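Local coordinates for telomerase reverse transcriptase (Takifugu rubripes, PDB 4LMO), which serves as the catalytic subunit of telomerase, copying a template in the enzyme's RNA to lengthen chromosome ends, and is represented here by its RNA-binding domain, at residues R121-V126 against F154-G159. Residues are numbered along the deposited sequence; the frame is centred on the assembly and turned at random.
Sequences RVYLFV and FFLRSG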
# COMPACT_ATOMS: atom_id res chain seq x y z
N ARG A 121 -0.73 11.64 10.85
CA ARG A 121 -2.09 11.14 10.65
C ARG A 121 -2.13 10.11 9.52
O ARG A 121 -2.82 9.10 9.62
CB ARG A 121 -3.04 12.29 10.32
CG ARG A 121 -3.32 13.22 11.49
CD ARG A 121 -4.36 12.59 12.38
NE ARG A 121 -4.10 12.86 13.79
CZ ARG A 121 -4.81 12.36 14.79
NH1 ARG A 121 -5.85 11.56 14.55
NH2 ARG A 121 -4.48 12.66 16.04
N VAL A 122 -1.39 10.39 8.45
CA VAL A 122 -1.26 9.47 7.33
C VAL A 122 -0.58 8.18 7.81
O VAL A 122 -0.90 7.09 7.33
CB VAL A 122 -0.50 10.11 6.15
CG1 VAL A 122 -0.20 9.09 5.06
CG2 VAL A 122 -1.29 11.27 5.59
N TYR A 123 0.33 8.31 8.77
CA TYR A 123 0.91 7.14 9.42
C TYR A 123 -0.13 6.31 10.18
O TYR A 123 -0.17 5.09 10.02
CB TYR A 123 2.07 7.52 10.35
CG TYR A 123 2.51 6.36 11.23
CD1 TYR A 123 3.22 5.29 10.70
CD2 TYR A 123 2.17 6.33 12.58
CE1 TYR A 123 3.61 4.22 11.49
CE2 TYR A 123 2.54 5.26 13.38
CZ TYR A 123 3.26 4.21 12.83
OH TYR A 123 3.64 3.15 13.63
N LEU A 124 -0.96 6.96 10.99
CA LEU A 124 -1.95 6.25 11.80
C LEU A 124 -2.91 5.43 10.93
O LEU A 124 -3.17 4.26 11.22
CB LEU A 124 -2.72 7.21 12.71
CG LEU A 124 -1.94 7.91 13.83
CD1 LEU A 124 -2.76 9.04 14.44
CD2 LEU A 124 -1.48 6.93 14.90
N PHE A 125 -3.40 6.04 9.86
CA PHE A 125 -4.23 5.35 8.87
C PHE A 125 -3.50 4.14 8.26
O PHE A 125 -4.03 3.04 8.25
CB PHE A 125 -4.68 6.30 7.76
CG PHE A 125 -5.19 5.60 6.53
CD1 PHE A 125 -6.39 4.89 6.55
CD2 PHE A 125 -4.46 5.63 5.34
CE1 PHE A 125 -6.85 4.24 5.42
CE2 PHE A 125 -4.92 4.98 4.21
CZ PHE A 125 -6.12 4.29 4.25
N VAL A 126 -2.29 4.38 7.76
CA VAL A 126 -1.48 3.32 7.15
C VAL A 126 -1.13 2.23 8.17
O VAL A 126 -1.09 1.05 7.83
CB VAL A 126 -0.23 3.92 6.46
CG1 VAL A 126 0.97 2.98 6.55
CG2 VAL A 126 -0.55 4.26 5.01
N PHE A 154 9.12 6.85 10.10
CA PHE A 154 10.24 7.65 9.62
C PHE A 154 10.09 7.99 8.14
O PHE A 154 10.30 9.14 7.73
CB PHE A 154 11.58 6.93 9.87
CG PHE A 154 12.76 7.63 9.27
CD1 PHE A 154 13.37 8.69 9.94
CD2 PHE A 154 13.27 7.23 8.04
CE1 PHE A 154 14.46 9.35 9.38
CE2 PHE A 154 14.36 7.88 7.48
CZ PHE A 154 14.95 8.94 8.15
N PHE A 155 9.72 6.99 7.34
CA PHE A 155 9.55 7.14 5.90
C PHE A 155 8.50 8.20 5.55
O PHE A 155 8.73 9.05 4.70
CB PHE A 155 9.19 5.78 5.28
CG PHE A 155 8.99 5.83 3.79
CD1 PHE A 155 10.08 5.89 2.92
CD2 PHE A 155 7.71 5.79 3.25
CE1 PHE A 155 9.89 5.93 1.55
CE2 PHE A 155 7.51 5.82 1.88
CZ PHE A 155 8.60 5.89 1.03
N LEU A 156 7.35 8.13 6.23
CA LEU A 156 6.26 9.09 6.00
C LEU A 156 6.58 10.48 6.54
O LEU A 156 6.15 11.48 5.96
CB LEU A 156 4.95 8.56 6.60
CG LEU A 156 4.34 7.33 5.92
CD1 LEU A 156 3.15 6.81 6.71
CD2 LEU A 156 3.95 7.61 4.47
N ARG A 157 7.34 10.53 7.63
CA ARG A 157 7.78 11.80 8.22
C ARG A 157 8.80 12.51 7.33
O ARG A 157 8.74 13.73 7.17
CB ARG A 157 8.35 11.55 9.63
CG ARG A 157 9.39 12.55 10.10
CD ARG A 157 9.83 12.23 11.52
NE ARG A 157 8.86 12.71 12.50
CZ ARG A 157 8.59 12.12 13.65
NH1 ARG A 157 9.19 10.99 14.00
NH2 ARG A 157 7.69 12.65 14.46
N SER A 158 9.72 11.73 6.75
CA SER A 158 10.80 12.27 5.92
C SER A 158 10.30 12.93 4.64
O SER A 158 10.90 13.90 4.16
CB SER A 158 11.84 11.19 5.61
OG SER A 158 11.34 10.24 4.68
N GLY A 159 9.21 12.41 4.08
CA GLY A 159 8.63 12.94 2.84
C GLY A 159 9.55 12.75 1.65
O GLY A 159 9.52 13.54 0.70
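Just before L156, the residue that reaches across to V122, Y123 and V126, the carbonyl oxygen of F155 takes two donors. S158 OG approaches F155 O at 2.9 Å from above the carbonyl plane, with a C=O...donor angle of 118°. G159 N makes a weak bond of 3.5 Å to F155 O as the chain leaves the helix with positive phi. No polar bond links the two segments; the contact rests chiefly on one methyl, L156 CD1, set against side chains and backbone of helix 119-133. It lies 3.5 Å from Y123 CA and 3.9 Å from Y123 CB, at the tyrosine ring's edge near its plane. Within the largely helical telomerase RNA-binding domain, this roughly antiparallel pairing exemplifies one leucine spanning the gap between two helices; the segment axes run at 148° and approach to 9.6 Å. With chi1 at 169°, Y123 CG lies beside its carbonyl carbon, and the ring runs back along helix 142-158 toward its N-terminal side, meeting F149, V152 and R153. More loosely, CG1 of V122 and CG1 of V126, one helical turn apart, each stand 4.4 Å from L156 CD1. V126 also touches V213 of helix 191-220, which receives F155 through L209 and V214.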